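Local coordinates for iron transport multicopper oxidase FET3 (Saccharomyces cerevisiae, PDB 1ZPU), which oxidises ferrous iron to ferric iron with four copper ions and molecular oxygen, so that a partner permease can carry the iron into the yeast cell, at residues Ser200-Glu214 / Asp226-Val240. Residues are numbered along the deposited sequence; the frame is centred on the assembly and turned at random.
Sequences SQYFWIEDHEMTVVE and DMLYITVAQRYTVLV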
# COMPACT_ATOMS: atom_id res chain seq x y z
N SER A 200 11.66 1.21 -2.27
CA SER A 200 11.40 0.79 -3.67
C SER A 200 12.48 -0.16 -4.17
O SER A 200 13.63 -0.10 -3.73
CB SER A 200 11.42 2.00 -4.60
OG SER A 200 10.45 2.98 -4.29
N GLN A 201 12.15 -1.02 -5.12
CA GLN A 201 13.16 -1.93 -5.64
C GLN A 201 13.20 -1.93 -7.14
O GLN A 201 12.16 -1.81 -7.80
CB GLN A 201 12.90 -3.35 -5.17
CG GLN A 201 12.97 -3.53 -3.66
CD GLN A 201 13.01 -4.99 -3.29
OE1 GLN A 201 13.50 -5.82 -4.06
NE2 GLN A 201 12.49 -5.32 -2.12
N TYR A 202 14.40 -2.08 -7.70
CA TYR A 202 14.51 -2.38 -9.11
C TYR A 202 14.52 -3.89 -9.23
O TYR A 202 15.09 -4.59 -8.39
CB TYR A 202 15.78 -1.82 -9.72
CG TYR A 202 15.96 -0.35 -9.57
CD1 TYR A 202 16.60 0.16 -8.44
CD2 TYR A 202 15.52 0.55 -10.55
CE1 TYR A 202 16.79 1.52 -8.28
CE2 TYR A 202 15.71 1.92 -10.41
CZ TYR A 202 16.34 2.39 -9.26
OH TYR A 202 16.55 3.75 -9.06
N PHE A 203 13.87 -4.39 -10.27
CA PHE A 203 13.79 -5.81 -10.48
C PHE A 203 14.08 -6.16 -11.93
O PHE A 203 13.54 -5.51 -12.84
CB PHE A 203 12.41 -6.32 -10.11
CG PHE A 203 12.24 -7.79 -10.31
CD1 PHE A 203 12.57 -8.67 -9.29
CD2 PHE A 203 11.77 -8.29 -11.52
CE1 PHE A 203 12.41 -10.03 -9.47
CE2 PHE A 203 11.62 -9.64 -11.72
CZ PHE A 203 11.95 -10.52 -10.69
N TRP A 204 14.90 -7.18 -12.13
CA TRP A 204 15.16 -7.70 -13.48
C TRP A 204 15.71 -9.12 -13.48
O TRP A 204 16.23 -9.60 -12.47
CB TRP A 204 16.09 -6.77 -14.26
CG TRP A 204 17.53 -6.75 -13.83
CD1 TRP A 204 18.56 -7.44 -14.39
CD2 TRP A 204 18.11 -5.96 -12.77
NE1 TRP A 204 19.75 -7.14 -13.76
CE2 TRP A 204 19.50 -6.23 -12.76
CE3 TRP A 204 17.59 -5.05 -11.84
CZ2 TRP A 204 20.38 -5.63 -11.86
CZ3 TRP A 204 18.47 -4.45 -10.93
CH2 TRP A 204 19.85 -4.75 -10.95
N ILE A 205 15.61 -9.76 -14.65
CA ILE A 205 16.06 -11.13 -14.84
C ILE A 205 17.13 -11.10 -15.94
O ILE A 205 16.87 -10.67 -17.05
CB ILE A 205 14.89 -12.04 -15.26
CG1 ILE A 205 13.77 -11.96 -14.23
CG2 ILE A 205 15.35 -13.47 -15.44
CD1 ILE A 205 12.48 -12.61 -14.68
N GLU A 206 18.34 -11.56 -15.60
CA GLU A 206 19.43 -11.66 -16.56
C GLU A 206 18.98 -12.33 -17.84
O GLU A 206 18.37 -13.41 -17.79
CB GLU A 206 20.60 -12.43 -15.94
CG GLU A 206 21.77 -12.63 -16.85
CD GLU A 206 22.81 -13.57 -16.28
OE1 GLU A 206 23.78 -13.89 -17.02
OE2 GLU A 206 22.68 -14.01 -15.12
N ASP A 207 19.24 -11.66 -18.97
CA ASP A 207 18.94 -12.15 -20.32
C ASP A 207 17.50 -12.58 -20.60
O ASP A 207 17.26 -13.35 -21.53
CB ASP A 207 19.88 -13.30 -20.69
CG ASP A 207 21.24 -12.81 -21.07
OD1 ASP A 207 22.22 -13.11 -20.33
OD2 ASP A 207 21.32 -12.11 -22.10
N HIS A 208 16.55 -12.08 -19.82
CA HIS A 208 15.14 -12.36 -20.07
C HIS A 208 14.34 -11.07 -20.07
O HIS A 208 14.35 -10.32 -19.10
CB HIS A 208 14.55 -13.28 -19.00
CG HIS A 208 15.01 -14.70 -19.08
ND1 HIS A 208 16.30 -15.09 -18.78
CD2 HIS A 208 14.33 -15.84 -19.36
CE1 HIS A 208 16.40 -16.40 -18.91
NE2 HIS A 208 15.23 -16.88 -19.26
N GLU A 209 13.63 -10.82 -21.15
CA GLU A 209 12.71 -9.69 -21.20
C GLU A 209 11.45 -9.99 -20.40
O GLU A 209 11.10 -11.16 -20.18
CB GLU A 209 12.34 -9.36 -22.65
CG GLU A 209 13.31 -8.38 -23.28
CD GLU A 209 13.16 -8.26 -24.79
OE1 GLU A 209 12.20 -8.85 -25.35
OE2 GLU A 209 14.00 -7.57 -25.40
N MET A 210 10.76 -8.93 -19.98
CA MET A 210 9.51 -9.04 -19.23
C MET A 210 8.40 -8.29 -19.93
O MET A 210 8.56 -7.12 -20.30
CB MET A 210 9.68 -8.51 -17.82
CG MET A 210 10.66 -9.29 -17.02
SD MET A 210 10.84 -8.65 -15.37
CE MET A 210 11.43 -6.98 -15.64
N THR A 211 7.27 -8.97 -20.12
CA THR A 211 6.11 -8.36 -20.77
C THR A 211 5.06 -8.02 -19.74
O THR A 211 4.39 -8.90 -19.20
CB THR A 211 5.51 -9.27 -21.82
OG1 THR A 211 6.56 -9.80 -22.64
CG2 THR A 211 4.53 -8.48 -22.69
N VAL A 212 4.91 -6.73 -19.46
CA VAL A 212 3.99 -6.29 -18.43
C VAL A 212 2.57 -6.44 -18.94
O VAL A 212 2.24 -5.94 -20.01
CB VAL A 212 4.31 -4.85 -17.92
CG1 VAL A 212 3.29 -4.37 -16.93
CG2 VAL A 212 5.67 -4.83 -17.27
N VAL A 213 1.75 -7.18 -18.19
CA VAL A 213 0.36 -7.44 -18.58
C VAL A 213 -0.67 -6.99 -17.54
O VAL A 213 -1.87 -7.03 -17.82
CB VAL A 213 0.10 -8.90 -18.96
CG1 VAL A 213 0.94 -9.28 -20.15
CG2 VAL A 213 0.35 -9.83 -17.80
N GLU A 214 -0.22 -6.56 -16.37
CA GLU A 214 -1.12 -6.05 -15.35
C GLU A 214 -0.35 -5.20 -14.34
O GLU A 214 0.77 -5.53 -13.95
CB GLU A 214 -1.81 -7.22 -14.63
CG GLU A 214 -2.89 -6.80 -13.62
CD GLU A 214 -2.84 -7.61 -12.31
OE1 GLU A 214 -3.25 -8.80 -12.34
OE2 GLU A 214 -2.40 -7.06 -11.26
N ASP A 226 13.24 -4.48 -19.83
CA ASP A 226 14.31 -5.22 -19.21
C ASP A 226 14.29 -5.02 -17.71
O ASP A 226 14.86 -5.82 -16.99
CB ASP A 226 15.64 -4.73 -19.75
CG ASP A 226 15.78 -4.96 -21.24
OD1 ASP A 226 16.50 -4.18 -21.90
OD2 ASP A 226 15.16 -5.93 -21.75
N MET A 227 13.63 -3.96 -17.24
CA MET A 227 13.71 -3.60 -15.83
C MET A 227 12.43 -2.93 -15.28
O MET A 227 11.79 -2.12 -15.95
CB MET A 227 14.93 -2.70 -15.61
CG MET A 227 15.30 -2.52 -14.15
SD MET A 227 16.75 -1.51 -13.87
CE MET A 227 18.00 -2.43 -14.76
N LEU A 228 12.07 -3.27 -14.05
CA LEU A 228 10.94 -2.59 -13.38
C LEU A 228 11.40 -1.81 -12.17
O LEU A 228 12.34 -2.21 -11.50
CB LEU A 228 9.87 -3.58 -12.93
CG LEU A 228 9.21 -4.49 -13.96
CD1 LEU A 228 8.40 -5.56 -13.26
CD2 LEU A 228 8.34 -3.69 -14.93
N TYR A 229 10.75 -0.68 -11.91
CA TYR A 229 10.88 0.02 -10.64
C TYR A 229 9.56 -0.20 -9.87
O TYR A 229 8.52 0.30 -10.27
CB TYR A 229 11.16 1.51 -10.86
CG TYR A 229 11.36 2.33 -9.60
CD1 TYR A 229 12.60 2.41 -8.97
CD2 TYR A 229 10.29 3.02 -9.03
CE1 TYR A 229 12.78 3.16 -7.80
CE2 TYR A 229 10.45 3.76 -7.87
CZ TYR A 229 11.69 3.84 -7.27
OH TYR A 229 11.81 4.59 -6.12
N ILE A 230 9.60 -0.98 -8.80
CA ILE A 230 8.40 -1.32 -8.04
C ILE A 230 8.48 -0.70 -6.64
O ILE A 230 9.37 -1.07 -5.85
CB ILE A 230 8.25 -2.85 -7.85
CG1 ILE A 230 8.57 -3.57 -9.17
CG2 ILE A 230 6.88 -3.20 -7.34
CD1 ILE A 230 8.37 -5.06 -9.12
N THR A 231 7.55 0.22 -6.34
CA THR A 231 7.47 0.81 -5.00
C THR A 231 6.76 -0.17 -4.10
O THR A 231 6.19 -1.15 -4.57
CB THR A 231 6.67 2.16 -4.97
OG1 THR A 231 5.26 1.91 -4.92
CG2 THR A 231 7.00 3.07 -6.15
N VAL A 232 6.76 0.09 -2.80
CA VAL A 232 6.05 -0.81 -1.89
C VAL A 232 4.58 -0.75 -2.23
O VAL A 232 4.09 0.30 -2.65
CB VAL A 232 6.28 -0.51 -0.42
CG1 VAL A 232 7.74 -0.64 -0.10
CG2 VAL A 232 5.79 0.87 -0.07
N ALA A 233 3.89 -1.88 -2.09
CA ALA A 233 2.45 -1.97 -2.27
C ALA A 233 2.00 -2.13 -3.71
O ALA A 233 0.88 -2.53 -3.96
CB ALA A 233 1.75 -0.76 -1.63
N GLN A 234 2.87 -1.83 -4.67
CA GLN A 234 2.44 -2.03 -6.05
C GLN A 234 2.73 -3.42 -6.60
O GLN A 234 3.58 -4.13 -6.07
CB GLN A 234 2.82 -0.89 -7.02
CG GLN A 234 4.24 -0.38 -7.07
CD GLN A 234 4.34 0.97 -7.83
OE1 GLN A 234 3.40 1.80 -7.80
NE2 GLN A 234 5.47 1.19 -8.52
N ARG A 235 1.97 -3.82 -7.62
CA ARG A 235 2.09 -5.13 -8.23
C ARG A 235 2.31 -4.94 -9.72
O ARG A 235 1.55 -4.22 -10.37
CB ARG A 235 0.80 -5.93 -8.01
CG ARG A 235 0.55 -6.32 -6.58
CD ARG A 235 -0.10 -5.20 -5.77
NE ARG A 235 -1.53 -5.08 -6.06
CZ ARG A 235 -2.23 -3.96 -5.99
NH1 ARG A 235 -1.65 -2.82 -5.65
NH2 ARG A 235 -3.52 -3.97 -6.29
N TYR A 236 3.34 -5.57 -10.26
CA TYR A 236 3.45 -5.74 -11.70
C TYR A 236 3.32 -7.21 -11.97
O TYR A 236 4.04 -8.00 -11.39
CB TYR A 236 4.79 -5.22 -12.28
CG TYR A 236 4.96 -3.72 -12.30
CD1 TYR A 236 5.01 -3.00 -13.49
CD2 TYR A 236 5.09 -3.01 -11.10
CE1 TYR A 236 5.17 -1.60 -13.48
CE2 TYR A 236 5.24 -1.64 -11.07
CZ TYR A 236 5.28 -0.93 -12.25
OH TYR A 236 5.44 0.42 -12.14
N THR A 237 2.37 -7.57 -12.82
CA THR A 237 2.27 -8.93 -13.34
C THR A 237 2.86 -8.96 -14.74
O THR A 237 2.57 -8.11 -15.59
CB THR A 237 0.83 -9.45 -13.35
OG1 THR A 237 0.26 -9.33 -12.05
CG2 THR A 237 0.79 -10.90 -13.80
N VAL A 238 3.68 -9.97 -14.99
CA VAL A 238 4.61 -9.97 -16.09
C VAL A 238 4.66 -11.36 -16.72
O VAL A 238 4.66 -12.39 -16.01
CB VAL A 238 6.00 -9.53 -15.53
CG1 VAL A 238 7.14 -10.34 -16.07
CG2 VAL A 238 6.22 -8.03 -15.74
N LEU A 239 4.64 -11.40 -18.05
CA LEU A 239 4.87 -12.62 -18.79
C LEU A 239 6.37 -12.78 -19.02
O LEU A 239 7.05 -11.81 -19.36
CB LEU A 239 4.15 -12.57 -20.15
CG LEU A 239 2.63 -12.69 -20.27
CD1 LEU A 239 2.18 -12.22 -21.63
CD2 LEU A 239 2.16 -14.11 -20.04
N VAL A 240 6.88 -14.00 -18.82
CA VAL A 240 8.28 -14.32 -19.06
C VAL A 240 8.33 -15.62 -19.85
O VAL A 240 7.78 -16.63 -19.41
CB VAL A 240 9.07 -14.48 -17.74
CG1 VAL A 240 10.45 -15.06 -17.99
CG2 VAL A 240 9.20 -13.13 -17.04
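Strand 201-205 runs antiparallel to strand 228-230: Gln-201 with Ile-230 and Phe-203 with Leu-228 are hydrogen-bonded pairs, each closed by two N-H···O bonds. Strand 210-214 pairs likewise with 235-240, Thr-211 opposite Leu-239, until the register slips by one. There Thr-237 O accepts from both Val-213 N (2.9 Å) and Glu-214 N (3.3 Å, bent to 142°), a classic beta bulge. The two pairings belong to different sheets of the second plastocyanin-like, cupredoxin-type domain, and apolar side chains meet between them: Met-210 CE reaches Leu-228 CG at 3.7 Å, and Val-212 CG2, beside its cross-strand neighbour Val-238, touches Leu-228 CD2. On the other face of sheet 201-205/228-230, Tyr-229 turns its edge to the face of Tyr-202, planes 67° apart, with CD1 3.5 Å from Tyr-202 CE2. With CG anti to the backbone N (chi1 -178°), the Tyr-229 ring extends to Ser-200, whose OG donates to Tyr-229 OH (2.8 Å); Asp-257 also bonds this hydroxyl. A leucine in place of this tyrosine would probably leave Ser-200 OG without this acceptor and the Tyr-202 face without its aromatic edge. Farther along, Met-227 CE lies over one face of Trp-204's six-membered ring, 4.2 Å from its centroid, a CH-pi contact.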